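Side-chain contacts in ORF59 (PDB 3HSL), which serves as the accessory subunit of the viral DNA polymerase, raising its processivity in lytic replication, probably by acting as a sliding clamp: residues 188-191 / 192-196; 264-267 / 268-271. All coordinates share one frame; numbering follows the deposited sequence.

How the contacts relate
Both contacts are local, each formed within one continuous run of residues where the chain enters a strand. Contact 1 (188-196) lies in the loop between helix 175-186 and strand 195-201; contact 2 (264-271) lies between helix 254-263 and strand 270-276. Their centres are about 25 Å apart and their nearest atoms about 14 Å, so they do not touch. Helix 254-263 nevertheless relates them: D193 of contact 1 bonds near its start, and contact 2 follows its end. Contact 1 is at the surface, its centre about 23 Å from the centre of the chain, whereas contact 2 is largely buried, its centre about 12 Å from that point. Neither is touched by the other chain of the assembly.

Contact 1. Residues 188-191 / 192-196; sequences QKTK and EDQTV
The hydroxyl of T190 reaches across the turn to the backbone of E192, and this is the hydrogen bond that joins the two limbs: OG1 of T190 donates to O of E192 at 2.8 Å. Its direction is well defined, since the donor lies in the carbonyl plane, on a lone pair, with a C=O...donor angle of 136°. The first torsion of T190 (chi1 58°) sets OG1 between the backbone N and the carbonyl carbon, which brings it to the inner side of the turn.

A second, weaker polar link lies within 192-196. The side chain of E192 bends at chi2, turning the carboxylate back so that OE2 receives a weak hydrogen bond from N of D193, 3.4 Å long though nearly straight at 161°. In the model the carboxylate lies beside its own backbone at the surface.

Packing between side chains rests on Q194. Its chain is extended beyond CG and crosses the T190 side chain at about a right angle, near the threonine methyl. The end of the chain also lies near Q188, although the orientation of the amide is uncertain. Q194 thus reaches from 192-196 back to the facing limb, between Q188 and T190.

NE2 of Q188 makes a weak hydrogen bond to O of W184, back in helix 175-186. The D193 carboxylate bonds to S253 OG and, near the start of helix 254-263, to N of E255. Q188, Q194 and V196 all touch L211 of strand 206-211, while backbone bonds from Q194 to L254 and from V196 to V252 lead the chain out of this surface loop and into strand 195-201, alongside strand 248-253.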
ATOM      1  N   GLN A 188       4.222  25.213  17.393  1.00 30.35           N
ATOM      2  CA  GLN A 188       3.247  25.510  18.446  1.00 30.21           C
ATOM      3  C   GLN A 188       2.449  24.254  18.718  1.00 30.48           C
ATOM      4  O   GLN A 188       1.813  24.123  19.760  1.00 30.38           O
ATOM      5  CB  GLN A 188       2.273  26.606  18.025  1.00 29.96           C
ATOM      6  CG  GLN A 188       2.943  27.869  17.579  1.00 29.44           C
ATOM      7  CD  GLN A 188       3.881  28.407  18.609  1.00 28.99           C
ATOM      8  OE1 GLN A 188       3.676  28.236  19.815  1.00 29.15           O
ATOM      9  NE2 GLN A 188       4.928  29.071  18.147  1.00 29.06           N
ATOM     10  N   LYS A 189       2.498  23.331  17.758  1.00 31.06           N
ATOM     11  CA  LYS A 189       1.792  22.054  17.819  1.00 31.34           C
ATOM     12  C   LYS A 189       2.268  21.218  18.999  1.00 31.88           C
ATOM     13  O   LYS A 189       3.452  21.245  19.358  1.00 32.10           O
ATOM     14  CB  LYS A 189       2.002  21.305  16.511  1.00 31.07           C
ATOM     15  CG  LYS A 189       1.179  20.049  16.348  1.00 31.45           C
ATOM     16  CD  LYS A 189       1.336  19.544  14.929  1.00 30.95           C
ATOM     17  CE  LYS A 189       0.398  18.415  14.611  1.00 30.39           C
ATOM     18  NZ  LYS A 189       0.510  18.143  13.151  1.00 30.51           N
ATOM     19  N   THR A 190       1.335  20.483  19.597  1.00 32.20           N
ATOM     20  CA  THR A 190       1.619  19.610  20.732  1.00 32.44           C
ATOM     21  C   THR A 190       1.073  18.230  20.357  1.00 32.97           C
ATOM     22  O   THR A 190       0.946  17.922  19.155  1.00 33.13           O
ATOM     23  CB  THR A 190       1.010  20.148  22.063  1.00 32.43           C
ATOM     24  OG1 THR A 190      -0.408  20.298  21.925  1.00 32.60           O
ATOM     25  CG2 THR A 190       1.624  21.499  22.451  1.00 31.26           C
ATOM     26  N   LYS A 191       0.754  17.398  21.352  1.00 33.20           N
ATOM     27  CA  LYS A 191       0.208  16.063  21.059  1.00 33.30           C
ATOM     28  C   LYS A 191      -1.271  16.274  20.747  1.00 33.12           C
ATOM     29  O   LYS A 191      -1.804  15.710  19.785  1.00 33.00           O
ATOM     30  CB  LYS A 191       0.368  15.082  22.231  1.00 33.54           C
ATOM     31  CG  LYS A 191       1.785  14.935  22.825  1.00 34.30           C
ATOM     32  CD  LYS A 191       2.256  16.210  23.552  1.00 33.78           C
ATOM     33  CE  LYS A 191       3.655  16.035  24.103  1.00 33.76           C
ATOM     34  NZ  LYS A 191       4.120  17.282  24.761  1.00 34.21           N
ATOM     35  N   GLU A 192      -1.917  17.099  21.575  1.00 32.88           N
ATOM     36  CA  GLU A 192      -3.334  17.421  21.426  1.00 32.51           C
ATOM     37  C   GLU A 192      -3.547  18.658  20.537  1.00 31.57           C
ATOM     38  O   GLU A 192      -2.676  19.536  20.440  1.00 31.28           O
ATOM     39  CB  GLU A 192      -4.006  17.620  22.792  1.00 33.07           C
ATOM     40  CG  GLU A 192      -5.527  17.630  22.684  1.00 34.98           C
ATOM     41  CD  GLU A 192      -6.061  16.294  22.146  1.00 36.19           C
ATOM     42  OE1 GLU A 192      -5.754  15.242  22.764  1.00 36.10           O
ATOM     43  OE2 GLU A 192      -6.785  16.305  21.114  1.00 36.12           O
ATOM     44  N   ASP A 193      -4.713  18.717  19.893  1.00 30.64           N
ATOM     45  CA  ASP A 193      -5.035  19.822  19.000  1.00 29.65           C
ATOM     46  C   ASP A 193      -5.504  21.038  19.795  1.00 28.75           C
ATOM     47  O   ASP A 193      -5.965  20.922  20.933  1.00 28.73           O
ATOM     48  CB  ASP A 193      -6.098  19.418  17.974  1.00 29.69           C
ATOM     49  CG  ASP A 193      -6.159  20.373  16.794  1.00 29.63           C
ATOM     50  OD1 ASP A 193      -5.082  20.837  16.369  1.00 29.96           O
ATOM     51  OD2 ASP A 193      -7.262  20.658  16.286  1.00 29.52           O
ATOM     52  N   GLN A 194      -5.377  22.207  19.179  1.00 27.55           N
ATOM     53  CA  GLN A 194      -5.762  23.450  19.804  1.00 26.26           C
ATOM     54  C   GLN A 194      -6.547  24.233  18.767  1.00 24.63           C
ATOM     55  O   GLN A 194      -6.541  23.884  17.588  1.00 24.19           O
ATOM     56  CB  GLN A 194      -4.509  24.241  20.183  1.00 26.48           C
ATOM     57  CG  GLN A 194      -3.427  23.412  20.861  1.00 27.38           C
ATOM     58  CD  GLN A 194      -2.240  24.242  21.314  1.00 28.38           C
ATOM     59  OE1 GLN A 194      -1.116  24.023  20.865  1.00 29.08           O
ATOM     60  NE2 GLN A 194      -2.484  25.205  22.202  1.00 28.61           N
ATOM     61  N   THR A 195      -7.226  25.292  19.195  1.00 23.04           N
ATOM     62  CA  THR A 195      -7.957  26.086  18.229  1.00 21.24           C
ATOM     63  C   THR A 195      -7.059  27.313  17.984  1.00 20.13           C
ATOM     64  O   THR A 195      -6.533  27.892  18.931  1.00 19.55           O
ATOM     65  CB  THR A 195      -9.368  26.522  18.726  1.00 20.66           C
ATOM     66  OG1 THR A 195      -9.293  27.741  19.454  1.00 18.49           O
ATOM     67  CG2 THR A 195     -10.064  25.424  19.535  1.00 19.91           C
ATOM     68  N   VAL A 196      -6.882  27.698  16.723  1.00 19.12           N
ATOM     69  CA  VAL A 196      -6.065  28.861  16.409  1.00 18.10           C
ATOM     70  C   VAL A 196      -7.037  29.921  15.949  1.00 17.50           C
ATOM     71  O   VAL A 196      -7.919  29.630  15.139  1.00 17.64           O
ATOM     72  CB  VAL A 196      -5.167  28.636  15.202  1.00 18.22           C
ATOM     73  CG1 VAL A 196      -4.062  29.684  15.203  1.00 17.27           C
ATOM     74  CG2 VAL A 196      -4.540  27.277  15.246  1.00 18.82           C
TER

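Contact 2. Residues 264-267 / 268-271; sequences CKVP and GWFT
V266 meets both W269 and F270 with its two methyl branches, each taking one aromatic residue. With CG1 anti to its backbone N (chi1 -176°), the valine presents this methyl to W269, CG1 lying 3.7 Å from W269 CB; the two side chains cross at a slant, and CG1 approaches the indole obliquely. The other branch serves F270. There the side chains run side by side in the same direction, and V266 CG2 stands at the ring edge, 4.0 Å from F270 CD2.

Backbone oxygens approach both residues as well. The carbonyl oxygen of P267 lies in the indole plane at its edge, with O 3.6 Å from W269 CD1. At F270 it is CB, not the ring, that lies 3.3 Å from C264 O.

The main-chain bonds hold the two limbs in register. V266 O accepts two bonds, from W269 N at 2.8 Å and from F270 N at 2.8 Å; the F270 donor lies in the carbonyl plane on a lone pair, whereas that of W269 is tilted 23° from it. In return V266 N donates to F270 O at 2.9 Å. G268, with a positive phi of 86°, takes the chain round between the limbs.

Beyond the turn, the indole packs on R26 and V27 of helix 18-35, and F270 touches V27 as well as V296 and L298. W269 and F270 both face V266, whose antiparallel hydrogen-bonded partner is F270: a classic beta bulge, here placed at a tight reversal where strand 270-276 begins.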
ATOM      1  N   CYS A 264      -1.930  22.375   0.174  1.00 23.13           N
ATOM      2  CA  CYS A 264      -2.130  23.325  -0.916  1.00 24.10           C
ATOM      3  C   CYS A 264      -0.832  23.962  -1.451  1.00 24.93           C
ATOM      4  O   CYS A 264      -0.874  24.834  -2.323  1.00 24.91           O
ATOM      5  CB  CYS A 264      -3.123  24.383  -0.502  1.00 24.02           C
ATOM      6  SG  CYS A 264      -4.661  23.639  -0.042  1.00 25.77           S
ATOM      7  N   LYS A 265       0.306  23.519  -0.918  1.00 25.58           N
ATOM      8  CA  LYS A 265       1.607  23.982  -1.344  1.00 26.44           C
ATOM      9  C   LYS A 265       2.141  22.821  -2.189  1.00 26.99           C
ATOM     10  O   LYS A 265       2.809  21.914  -1.664  1.00 27.27           O
ATOM     11  CB  LYS A 265       2.509  24.239  -0.128  1.00 26.97           C
ATOM     12  CG  LYS A 265       3.937  24.780  -0.405  1.00 28.05           C
ATOM     13  CD  LYS A 265       3.911  26.208  -0.980  1.00 30.05           C
ATOM     14  CE  LYS A 265       5.298  26.854  -1.125  1.00 29.83           C
ATOM     15  NZ  LYS A 265       6.149  26.149  -2.112  1.00 31.17           N
ATOM     16  N   VAL A 266       1.841  22.851  -3.490  1.00 26.99           N
ATOM     17  CA  VAL A 266       2.282  21.817  -4.422  1.00 27.11           C
ATOM     18  C   VAL A 266       3.326  22.433  -5.349  1.00 27.39           C
ATOM     19  O   VAL A 266       2.975  23.195  -6.252  1.00 27.74           O
ATOM     20  CB  VAL A 266       1.108  21.279  -5.269  1.00 27.34           C
ATOM     21  CG1 VAL A 266       1.579  20.121  -6.161  1.00 27.30           C
ATOM     22  CG2 VAL A 266      -0.028  20.831  -4.380  1.00 26.21           C
ATOM     23  N   PRO A 267       4.612  22.108  -5.130  1.00 27.61           N
ATOM     24  CA  PRO A 267       5.747  22.632  -5.915  1.00 27.30           C
ATOM     25  C   PRO A 267       5.586  22.523  -7.431  1.00 26.42           C
ATOM     26  O   PRO A 267       5.473  21.431  -7.974  1.00 25.80           O
ATOM     27  CB  PRO A 267       6.929  21.788  -5.424  1.00 27.52           C
ATOM     28  CG  PRO A 267       6.564  21.485  -3.995  1.00 28.24           C
ATOM     29  CD  PRO A 267       5.075  21.196  -4.068  1.00 27.97           C
ATOM     30  N   GLY A 268       5.581  23.682  -8.082  1.00 26.09           N
ATOM     31  CA  GLY A 268       5.428  23.788  -9.526  1.00 25.37           C
ATOM     32  C   GLY A 268       3.963  23.821  -9.913  1.00 24.93           C
ATOM     33  O   GLY A 268       3.633  23.740 -11.099  1.00 25.24           O
ATOM     34  N   TRP A 269       3.086  23.942  -8.912  1.00 24.02           N
ATOM     35  CA  TRP A 269       1.641  23.951  -9.141  1.00 23.34           C
ATOM     36  C   TRP A 269       0.801  24.934  -8.328  1.00 22.62           C
ATOM     37  O   TRP A 269       0.250  25.884  -8.878  1.00 22.85           O
ATOM     38  CB  TRP A 269       1.087  22.538  -8.937  1.00 23.69           C
ATOM     39  CG  TRP A 269       1.488  21.603 -10.012  1.00 24.09           C
ATOM     40  CD1 TRP A 269       2.692  20.981 -10.153  1.00 24.89           C
ATOM     41  CD2 TRP A 269       0.681  21.175 -11.109  1.00 23.54           C
ATOM     42  NE1 TRP A 269       2.687  20.192 -11.272  1.00 25.66           N
ATOM     43  CE2 TRP A 269       1.462  20.292 -11.878  1.00 24.86           C
ATOM     44  CE3 TRP A 269      -0.625  21.452 -11.515  1.00 22.77           C
ATOM     45  CZ2 TRP A 269       0.981  19.683 -13.032  1.00 24.77           C
ATOM     46  CZ3 TRP A 269      -1.105  20.859 -12.645  1.00 23.45           C
ATOM     47  CH2 TRP A 269      -0.307  19.978 -13.400  1.00 25.25           C
ATOM     48  N   PHE A 270       0.702  24.700  -7.024  1.00 21.36           N
ATOM     49  CA  PHE A 270      -0.100  25.553  -6.160  1.00 20.01           C
ATOM     50  C   PHE A 270       0.675  26.112  -4.996  1.00 19.50           C
ATOM     51  O   PHE A 270       1.683  25.545  -4.585  1.00 18.88           O
ATOM     52  CB  PHE A 270      -1.316  24.790  -5.594  1.00 19.21           C
ATOM     53  CG  PHE A 270      -2.251  24.276  -6.638  1.00 17.66           C
ATOM     54  CD1 PHE A 270      -3.121  25.135  -7.290  1.00 16.17           C
ATOM     55  CD2 PHE A 270      -2.269  22.925  -6.969  1.00 18.01           C
ATOM     56  CE1 PHE A 270      -3.991  24.661  -8.258  1.00 15.90           C
ATOM     57  CE2 PHE A 270      -3.140  22.435  -7.941  1.00 16.53           C
ATOM     58  CZ  PHE A 270      -4.002  23.307  -8.586  1.00 16.10           C
ATOM     59  N   THR A 271       0.168  27.232  -4.488  1.00 19.54           N
ATOM     60  CA  THR A 271       0.705  27.942  -3.334  1.00 19.77           C
ATOM     61  C   THR A 271      -0.537  28.393  -2.538  1.00 19.89           C
ATOM     62  O   THR A 271      -1.516  28.846  -3.135  1.00 19.81           O
ATOM     63  CB  THR A 271       1.611  29.125  -3.744  1.00 19.88           C
ATOM     64  OG1 THR A 271       2.266  29.655  -2.591  1.00 20.33           O
ATOM     65  CG2 THR A 271       0.829  30.238  -4.454  1.00 20.41           C
TER